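Local coordinates for protein alanine racemase 1 (Caldanaerobacter subterraneus subsp. tengcongensis MB4, PDB 4Y2W) that belongs to the alanine racemase family of two-domain enzymes, with an N-terminal TIM barrel and a mainly beta C-terminal domain, and binds alanine in its pocket, at residues Y44-S49 with I228-Y233; A48-K53 with R372-D377; V238-E243 with S347-A352. The protein carries 1 engineered substitution. All coordinates share one frame; numbering follows the deposited sequence.

Contact 1 (Y44-S49 with I228-Y233); sequences YGHGAS and ILFGAY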
loop_
_atom_site.group_PDB
_atom_site.type_symbol
_atom_site.label_atom_id
_atom_site.label_comp_id
_atom_site.label_asym_id
_atom_site.label_seq_id
_atom_site.Cartn_x
_atom_site.Cartn_y
_atom_site.Cartn_z
ATOM N N TYR A 44 7.209 7.902 -5.306
ATOM C CA TYR A 44 5.944 7.491 -5.914
ATOM C C TYR A 44 5.976 6.000 -6.259
ATOM O O TYR A 44 5.762 5.608 -7.404
ATOM C CB TYR A 44 5.631 8.336 -7.160
ATOM C CG TYR A 44 5.471 9.816 -6.883
ATOM C CD1 TYR A 44 6.578 10.649 -6.796
ATOM C CD2 TYR A 44 4.212 10.382 -6.705
ATOM C CE1 TYR A 44 6.442 12.002 -6.541
ATOM C CE2 TYR A 44 4.062 11.738 -6.451
ATOM C CZ TYR A 44 5.185 12.543 -6.369
ATOM O OH TYR A 44 5.052 13.889 -6.118
ATOM N N GLY A 45 6.287 5.177 -5.261
ATOM C CA GLY A 45 6.284 3.724 -5.414
ATOM C C GLY A 45 7.416 3.106 -6.223
ATOM O O GLY A 45 7.394 1.903 -6.482
ATOM N N HIS A 46 8.408 3.908 -6.613
ATOM C CA HIS A 46 9.542 3.416 -7.408
ATOM C C HIS A 46 10.734 2.982 -6.542
ATOM O O HIS A 46 11.645 2.318 -7.037
ATOM C CB HIS A 46 10.009 4.488 -8.403
ATOM C CG HIS A 46 9.034 4.771 -9.505
ATOM N ND1 HIS A 46 7.803 5.349 -9.282
ATOM C CD2 HIS A 46 9.119 4.576 -10.843
ATOM C CE1 HIS A 46 7.167 5.486 -10.432
ATOM N NE2 HIS A 46 7.945 5.029 -11.395
ATOM N N GLY A 47 10.727 3.360 -5.263
ATOM C CA GLY A 47 11.856 3.111 -4.359
ATOM C C GLY A 47 12.774 4.320 -4.294
ATOM O O GLY A 47 13.481 4.619 -5.253
ATOM N N ALA A 48 12.760 5.013 -3.161
ATOM C CA ALA A 48 13.511 6.255 -2.995
ATOM C C ALA A 48 15.018 6.041 -3.070
ATOM O O ALA A 48 15.719 6.805 -3.729
ATOM C CB ALA A 48 13.142 6.923 -1.679
ATOM N N SER A 49 15.511 5.003 -2.398
ATOM C CA SER A 49 16.945 4.710 -2.376
ATOM C C SER A 49 17.563 4.794 -3.762
ATOM O O SER A 49 18.448 5.612 -4.001
ATOM C CB SER A 49 17.209 3.324 -1.783
ATOM O OG SER A 49 16.925 3.315 -0.395
ATOM N N ILE A 228 5.694 14.074 -12.600
ATOM C CA ILE A 228 6.157 14.258 -13.972
ATOM C C ILE A 228 7.499 13.564 -14.242
ATOM O O ILE A 228 7.761 13.129 -15.362
ATOM C CB ILE A 228 6.225 15.760 -14.329
ATOM C CG1 ILE A 228 6.197 15.955 -15.847
ATOM C CG2 ILE A 228 7.443 16.422 -13.693
ATOM C CD1 ILE A 228 5.765 17.347 -16.254
ATOM N N LEU A 229 8.326 13.436 -13.207
ATOM C CA LEU A 229 9.578 12.691 -13.310
ATOM C C LEU A 229 9.350 11.192 -13.546
ATOM O O LEU A 229 10.277 10.480 -13.946
ATOM C CB LEU A 229 10.414 12.872 -12.039
ATOM C CG LEU A 229 10.892 14.285 -11.687
ATOM C CD1 LEU A 229 11.420 14.323 -10.259
ATOM C CD2 LEU A 229 11.952 14.769 -12.667
ATOM N N PHE A 230 8.127 10.718 -13.297
ATOM C CA PHE A 230 7.804 9.292 -13.384
ATOM C C PHE A 230 6.843 8.958 -14.535
ATOM O O PHE A 230 6.055 8.011 -14.456
ATOM C CB PHE A 230 7.286 8.815 -12.020
ATOM C CG PHE A 230 8.237 9.118 -10.893
ATOM C CD1 PHE A 230 9.368 8.332 -10.692
ATOM C CD2 PHE A 230 8.038 10.219 -10.070
ATOM C CE1 PHE A 230 10.264 8.623 -9.674
ATOM C CE2 PHE A 230 8.934 10.515 -9.051
ATOM C CZ PHE A 230 10.044 9.714 -8.850
ATOM N N GLY A 231 6.937 9.736 -15.612
ATOM C CA GLY A 231 6.288 9.411 -16.880
ATOM C C GLY A 231 4.794 9.645 -16.944
ATOM O O GLY A 231 4.108 9.019 -17.749
ATOM N N ALA A 232 4.283 10.544 -16.109
ATOM C CA ALA A 232 2.858 10.863 -16.109
ATOM C C ALA A 232 2.621 12.358 -15.909
ATOM O O ALA A 232 3.488 13.081 -15.427
ATOM C CB ALA A 232 2.144 10.068 -15.027
ATOM N N TYR A 233 1.434 12.810 -16.294
ATOM C CA TYR A 233 1.032 14.195 -16.093
ATOM C C TYR A 233 0.032 14.271 -14.939
ATOM O O TYR A 233 -0.675 13.298 -14.667
ATOM C CB TYR A 233 0.427 14.761 -17.379
ATOM C CG TYR A 233 1.439 14.967 -18.489
ATOM C CD1 TYR A 233 2.317 16.045 -18.459
ATOM C CD2 TYR A 233 1.515 14.089 -19.571
ATOM C CE1 TYR A 233 3.245 16.244 -19.470
ATOM C CE2 TYR A 233 2.439 14.280 -20.587
ATOM C CZ TYR A 233 3.304 15.360 -20.532
ATOM O OH TYR A 233 4.229 15.569 -21.533
#
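Phe230 is the centre of an aromatic cluster: its ring is met by His46 and Tyr44, and it has the most surface covered of the three. Its CG is anti to the carbonyl carbon (chi1 -55°), which sets the ring against both partners. With His46 the meeting is broad. Phe230 CD1 lies over the centre of the imidazole, 3.6 Å from His46 CE1. The two side chains run antiparallel, but their planes are inclined by 37°, and the ring centroids lie 4.5 Å apart.

The Tyr44 side chain runs crosswise to that of Phe230, its ring plane tilted 46°, neither stacked nor edge-to-face. Its CB sits over a face of the phenyl ring, and Tyr44 CD1 makes the nearest touch, 3.3 Å from Phe230 CE2. The tyrosine belongs to the alanine pocket, where Met316 of the second subunit also packs against it.

A histidine suits its place because its flat carbon surface can pack while its nitrogens bond at the rim. His46 ND1 donates to Tyr44 O at 2.8 Å, from above the carbonyl plane and with a bent bond, which helps fix the turn of the imidazole. NE2 has a weak bond to Thr247, and Phe363 meets the ring edge-to-face. Both polar aromatics lean on one face of wholly apolar Phe230, with Leu229 CB behind the other.

No hydrogen bond joins the segments, so they cohere through buried aromatic surface, while the polar atoms of His46 are satisfied around it. The Phe230 ring thus packs directly on Tyr44, a residue of the alanine pocket.

Contact 2 (A48-K53 with R372-D377); sequences ASYVAK and RVYFYD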
loop_
_atom_site.group_PDB
_atom_site.type_symbol
_atom_site.label_atom_id
_atom_site.label_comp_id
_atom_site.label_asym_id
_atom_site.label_seq_id
_atom_site.Cartn_x
_atom_site.Cartn_y
_atom_site.Cartn_z
ATOM N N ALA A 48 12.760 5.013 -3.161
ATOM C CA ALA A 48 13.511 6.255 -2.995
ATOM C C ALA A 48 15.018 6.041 -3.070
ATOM O O ALA A 48 15.719 6.805 -3.729
ATOM C CB ALA A 48 13.142 6.923 -1.679
ATOM N N SER A 49 15.511 5.003 -2.398
ATOM C CA SER A 49 16.945 4.710 -2.376
ATOM C C SER A 49 17.563 4.794 -3.762
ATOM O O SER A 49 18.448 5.612 -4.001
ATOM C CB SER A 49 17.209 3.324 -1.783
ATOM O OG SER A 49 16.925 3.315 -0.395
ATOM N N TYR A 50 17.082 3.954 -4.673
ATOM C CA TYR A 50 17.656 3.875 -6.016
ATOM C C TYR A 50 17.378 5.133 -6.845
ATOM O O TYR A 50 18.268 5.629 -7.536
ATOM C CB TYR A 50 17.169 2.614 -6.747
ATOM C CG TYR A 50 18.054 1.403 -6.517
ATOM C CD1 TYR A 50 17.846 0.554 -5.434
ATOM C CD2 TYR A 50 19.111 1.114 -7.383
ATOM C CE1 TYR A 50 18.658 -0.548 -5.220
ATOM C CE2 TYR A 50 19.925 0.014 -7.180
ATOM C CZ TYR A 50 19.695 -0.814 -6.096
ATOM O OH TYR A 50 20.501 -1.911 -5.891
ATOM N N VAL A 51 16.155 5.649 -6.763
ATOM C CA VAL A 51 15.776 6.854 -7.506
ATOM C C VAL A 51 16.612 8.056 -7.061
ATOM O O VAL A 51 17.088 8.828 -7.892
ATOM C CB VAL A 51 14.271 7.162 -7.353
ATOM C CG1 VAL A 51 13.928 8.549 -7.882
ATOM C CG2 VAL A 51 13.443 6.109 -8.072
ATOM N N ALA A 52 16.794 8.206 -5.752
ATOM C CA ALA A 52 17.611 9.288 -5.210
ATOM C C ALA A 52 19.071 9.116 -5.610
ATOM O O ALA A 52 19.733 10.078 -5.993
ATOM C CB ALA A 52 17.482 9.348 -3.696
ATOM N N LYS A 53 19.564 7.885 -5.519
ATOM C CA LYS A 53 20.939 7.566 -5.898
ATOM C C LYS A 53 21.215 8.025 -7.327
ATOM O O LYS A 53 22.211 8.701 -7.581
ATOM C CB LYS A 53 21.204 6.056 -5.767
ATOM C CG LYS A 53 22.663 5.639 -5.953
ATOM C CD LYS A 53 22.784 4.261 -6.603
ATOM C CE LYS A 53 24.228 3.879 -6.920
ATOM N NZ LYS A 53 24.873 3.106 -5.820
ATOM N N ARG A 372 10.736 -4.288 -6.138
ATOM C CA ARG A 372 11.144 -3.363 -7.187
ATOM C C ARG A 372 12.434 -3.853 -7.822
ATOM O O ARG A 372 13.431 -4.055 -7.131
ATOM C CB ARG A 372 11.349 -1.956 -6.625
ATOM C CG ARG A 372 10.088 -1.111 -6.558
ATOM C CD ARG A 372 9.094 -1.629 -5.535
ATOM N NE ARG A 372 8.053 -0.638 -5.269
ATOM C CZ ARG A 372 7.031 -0.814 -4.436
ATOM N NH1 ARG A 372 6.882 -1.951 -3.773
ATOM N NH2 ARG A 372 6.145 0.156 -4.266
ATOM N N VAL A 373 12.395 -4.055 -9.138
ATOM C CA VAL A 373 13.563 -4.441 -9.920
ATOM C C VAL A 373 14.012 -3.216 -10.712
ATOM O O VAL A 373 13.176 -2.485 -11.245
ATOM C CB VAL A 373 13.230 -5.607 -10.875
ATOM C CG1 VAL A 373 14.465 -6.051 -11.646
ATOM C CG2 VAL A 373 12.643 -6.775 -10.096
ATOM N N TYR A 374 15.326 -3.000 -10.790
ATOM C CA TYR A 374 15.885 -1.761 -11.345
ATOM C C TYR A 374 16.690 -1.975 -12.624
ATOM O O TYR A 374 17.518 -2.884 -12.702
ATOM C CB TYR A 374 16.738 -1.061 -10.285
ATOM C CG TYR A 374 15.902 -0.545 -9.140
ATOM C CD1 TYR A 374 15.235 0.672 -9.234
ATOM C CD2 TYR A 374 15.747 -1.289 -7.977
ATOM C CE1 TYR A 374 14.449 1.143 -8.196
ATOM C CE2 TYR A 374 14.968 -0.823 -6.930
ATOM C CZ TYR A 374 14.318 0.391 -7.047
ATOM O OH TYR A 374 13.546 0.850 -6.012
ATOM N N PHE A 375 16.441 -1.112 -13.610
ATOM C CA PHE A 375 17.066 -1.199 -14.930
ATOM C C PHE A 375 17.762 0.102 -15.327
ATOM O O PHE A 375 17.321 1.193 -14.968
ATOM C CB PHE A 375 16.012 -1.541 -15.986
ATOM C CG PHE A 375 15.527 -2.959 -15.916
ATOM C CD1 PHE A 375 14.479 -3.306 -15.077
ATOM C CD2 PHE A 375 16.120 -3.948 -16.690
ATOM C CE1 PHE A 375 14.028 -4.614 -15.014
ATOM C CE2 PHE A 375 15.678 -5.259 -16.630
ATOM C CZ PHE A 375 14.628 -5.592 -15.792
ATOM N N TYR A 376 18.854 -0.034 -16.076
ATOM C CA TYR A 376 19.596 1.107 -16.610
ATOM C C TYR A 376 20.266 0.704 -17.928
ATOM O O TYR A 376 21.035 -0.261 -17.972
ATOM C CB TYR A 376 20.638 1.592 -15.597
ATOM C CG TYR A 376 21.185 2.972 -15.900
ATOM C CD1 TYR A 376 20.427 4.117 -15.641
ATOM C CD2 TYR A 376 22.460 3.136 -16.442
ATOM C CE1 TYR A 376 20.923 5.381 -15.916
ATOM C CE2 TYR A 376 22.964 4.398 -16.719
ATOM C CZ TYR A 376 22.194 5.515 -16.455
ATOM O OH TYR A 376 22.693 6.766 -16.730
ATOM N N ASP A 377 19.962 1.448 -18.991
ATOM C CA ASP A 377 20.422 1.138 -20.351
ATOM C C ASP A 377 20.034 -0.279 -20.795
ATOM O O ASP A 377 20.782 -0.934 -21.523
ATOM C CB ASP A 377 21.943 1.359 -20.488
ATOM C CG ASP A 377 22.345 2.830 -20.358
ATOM O OD1 ASP A 377 21.479 3.721 -20.519
ATOM O OD2 ASP A 377 23.541 3.097 -20.105
#
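Tyr50 and Tyr374 carry this contact through an offset stack. Their planes are only 15° apart and the ring centroids are separated by 4.2 Å, with Tyr374 CD2 over one face of the Tyr50 ring, displaced toward its rim. Tyr50 CD1 comes 3.5 Å from Tyr374 CE2.

A CH-pi contact adds to the stack. Tyr50 CB stands over the same phenol, 3.6 Å from the centroid of the Tyr374 ring and 21° off its normal, so the methylene and the start of the ring share one aromatic surface. Tyr374 CB already points to the helix; with CG anti to the carbonyl carbon (chi1 -67°), the ring leans back along the strand toward Arg372, carrying its hydroxyl toward His46 O.

The polar component lies beyond the two segments: Tyr374 OH is hydrogen-bonded to His46 O, just before the helix. Tyrosine suits this strand position because its ring packs and its hydroxyl reaches that carbonyl. Val384 of the adjacent strand also touches Tyr50, and Leu15 and Val13 touch Tyr374.

Helix 48-58 follows the first strand of the TIM barrel, whereas strand 372-376 runs between strands 10-14 and 379-384 of the mixed sheet. The pair is thus helix-on-sheet packing at the junction of barrel and C-terminal domain.

Contact 3 (V238-E243 with S347-A352); sequences VERKVE and SVESMA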
loop_
_atom_site.group_PDB
_atom_site.type_symbol
_atom_site.label_atom_id
_atom_site.label_comp_id
_atom_site.label_asym_id
_atom_site.label_seq_id
_atom_site.Cartn_x
_atom_site.Cartn_y
_atom_site.Cartn_z
ATOM N N VAL A 238 -2.926 20.313 -19.109
ATOM C CA VAL A 238 -1.525 20.732 -19.153
ATOM C C VAL A 238 -1.025 20.615 -20.589
ATOM O O VAL A 238 -1.564 19.836 -21.375
ATOM C CB VAL A 238 -0.635 19.906 -18.193
ATOM C CG1 VAL A 238 -1.114 20.062 -16.758
ATOM C CG2 VAL A 238 -0.604 18.434 -18.583
ATOM N N GLU A 239 0.004 21.386 -20.925
ATOM C CA GLU A 239 0.440 21.529 -22.317
ATOM C C GLU A 239 1.165 20.298 -22.881
ATOM O O GLU A 239 1.015 19.986 -24.066
ATOM C CB GLU A 239 1.291 22.793 -22.479
ATOM C CG GLU A 239 0.512 24.066 -22.172
ATOM C CD GLU A 239 1.272 25.339 -22.494
ATOM O OE1 GLU A 239 2.490 25.269 -22.760
ATOM O OE2 GLU A 239 0.641 26.418 -22.474
ATOM N N ARG A 240 1.938 19.610 -22.039
ATOM C CA ARG A 240 2.621 18.360 -22.418
ATOM C C ARG A 240 3.664 18.563 -23.519
ATOM O O ARG A 240 3.802 17.728 -24.417
ATOM C CB ARG A 240 1.611 17.273 -22.845
ATOM C CG ARG A 240 0.504 17.005 -21.832
ATOM C CD ARG A 240 -0.462 15.917 -22.290
ATOM N NE ARG A 240 -1.426 15.581 -21.235
ATOM C CZ ARG A 240 -1.696 14.354 -20.781
ATOM N NH1 ARG A 240 -1.104 13.275 -21.288
ATOM N NH2 ARG A 240 -2.591 14.201 -19.807
ATOM N N LYS A 241 4.410 19.665 -23.432
ATOM C CA LYS A 241 5.428 19.990 -24.437
ATOM C C LYS A 241 6.701 19.146 -24.265
ATOM O O LYS A 241 7.545 19.094 -25.166
ATOM C CB LYS A 241 5.754 21.493 -24.412
ATOM C CG LYS A 241 6.790 21.923 -23.379
ATOM C CD LYS A 241 6.910 23.441 -23.289
ATOM C CE LYS A 241 6.157 24.017 -22.094
ATOM N NZ LYS A 241 4.694 23.735 -22.135
ATOM N N VAL A 242 6.834 18.501 -23.106
ATOM C CA VAL A 242 7.960 17.608 -22.820
ATOM C C VAL A 242 7.723 16.203 -23.379
ATOM O O VAL A 242 6.581 15.786 -23.557
ATOM C CB VAL A 242 8.248 17.523 -21.301
ATOM C CG1 VAL A 242 8.547 18.906 -20.741
ATOM C CG2 VAL A 242 7.092 16.877 -20.542
ATOM N N GLU A 243 8.815 15.488 -23.647
ATOM C CA GLU A 243 8.760 14.114 -24.151
ATOM C C GLU A 243 9.112 13.126 -23.036
ATOM O O GLU A 243 10.288 12.893 -22.752
ATOM C CB GLU A 243 9.735 13.934 -25.316
ATOM C CG GLU A 243 9.634 12.577 -26.005
ATOM C CD GLU A 243 10.979 11.888 -26.186
ATOM O OE1 GLU A 243 11.026 10.645 -26.056
ATOM O OE2 GLU A 243 11.987 12.580 -26.453
ATOM N N SER A 347 -1.443 2.414 -19.767
ATOM C CA SER A 347 -0.724 3.449 -19.029
ATOM C C SER A 347 -1.259 3.603 -17.615
ATOM O O SER A 347 -2.393 3.221 -17.317
ATOM C CB SER A 347 -0.808 4.798 -19.754
ATOM O OG SER A 347 -2.057 5.432 -19.523
ATOM N N VAL A 348 -0.422 4.165 -16.753
ATOM C CA VAL A 348 -0.825 4.515 -15.398
ATOM C C VAL A 348 -1.992 5.509 -15.384
ATOM O O VAL A 348 -2.827 5.465 -14.485
ATOM C CB VAL A 348 0.367 5.079 -14.586
ATOM C CG1 VAL A 348 0.843 6.418 -15.148
ATOM C CG2 VAL A 348 0.000 5.198 -13.108
ATOM N N GLU A 349 -2.049 6.394 -16.378
ATOM C CA GLU A 349 -3.146 7.360 -16.481
ATOM C C GLU A 349 -4.476 6.681 -16.827
ATOM O O GLU A 349 -5.519 7.038 -16.275
ATOM C CB GLU A 349 -2.825 8.453 -17.505
ATOM C CG GLU A 349 -3.770 9.648 -17.414
ATOM C CD GLU A 349 -3.381 10.803 -18.318
ATOM O OE1 GLU A 349 -4.064 11.853 -18.263
ATOM O OE2 GLU A 349 -2.402 10.662 -19.082
ATOM N N SER A 350 -4.433 5.709 -17.738
ATOM C CA SER A 350 -5.623 4.925 -18.083
ATOM C C SER A 350 -6.205 4.230 -16.853
ATOM O O SER A 350 -7.423 4.207 -16.670
ATOM C CB SER A 350 -5.294 3.878 -19.147
ATOM O OG SER A 350 -4.863 4.484 -20.346
ATOM N N MET A 351 -5.330 3.666 -16.020
ATOM C CA MET A 351 -5.753 3.008 -14.788
ATOM C C MET A 351 -6.369 4.008 -13.810
ATOM O O MET A 351 -7.412 3.740 -13.217
ATOM C CB MET A 351 -4.578 2.281 -14.135
ATOM C CG MET A 351 -4.933 1.599 -12.820
ATOM S SD MET A 351 -3.891 0.181 -12.426
ATOM C CE MET A 351 -4.570 -1.038 -13.548
ATOM N N ALA A 352 -5.721 5.161 -13.656
ATOM C CA ALA A 352 -6.210 6.228 -12.778
ATOM C C ALA A 352 -7.601 6.721 -13.184
ATOM O O ALA A 352 -8.445 6.992 -12.329
ATOM C CB ALA A 352 -5.228 7.387 -12.767
#
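Arg240 and Glu349 reach each other because both side chains are stretched out. In Arg240, CG is anti to the carbonyl carbon (chi1 -53°), and the chain then runs extended to NE. In Glu349, CG lies instead anti to the backbone N (chi1 -166°), with the rest of the chain extended as far as the carboxylate. The two run head-on toward each other from the two segments, each with the length needed to bridge a loop and a helix.

Their charged groups form a salt bridge through one hydrogen bond. Arg240 NH2 donates to Glu349 OE1 at 3.2 Å, with an N-H...O angle of 152°. The oxygen uses its syn lone pair and lies in the guanidinium plane, and the two flat groups are nearly coplanar. Arg240 NH1 stays 3.7 Å from Glu349 OE2, so the grip is single rather than bidentate. The same NH2 also bonds to Ser235 O, which anchors the arginine to its own loop, while Lys236 makes a weak, long ion pair with Glu349 OE1.

Each side has its own local support. Beside the arginine, Lys241 NZ forms a salt bridge with Glu239 OE1 (2.8 Å) and also bonds to Leu213 O. On the helix, Ser347 is the N-cap: its short hydroxyl can turn back to accept from Ser350 N, which lies 3.0 Å from Ser347 OG. Glu349 is in the first turn, where a negative charge would be favoured by the helix dipole. Apolar Val348 turns instead to Val362 and Phe363 of helix 359-365.

The result is a partly exposed salt bridge joining the loop between barrel strand 222-224 and strand 248-260 to the capped N-terminus of helix 348-354 in the C-terminal domain.

Contacts 1 and 2 are neighbours, with centres about 10 Å apart. They share Ala48 and Ser49 at the start of helix 48-58, and besides the Tyr374 bond, Gly45 O is held by Arg372 NE. The centre of contact 3 is about 13 Å from that of contact 1, which it meets where Tyr233 packs on Arg240 and Val238 and where Ala232 touches Val348. Contacts 2 and 3 do not touch, their centres being about 22 Å apart. Both segments of contact 1 precede those of contact 3, which falls within the span of contact 2; contacts 1 and 2 start from overlapping segments. Contacts 2 and 3 tie barrel-side segments to the C-terminal domain at separate places.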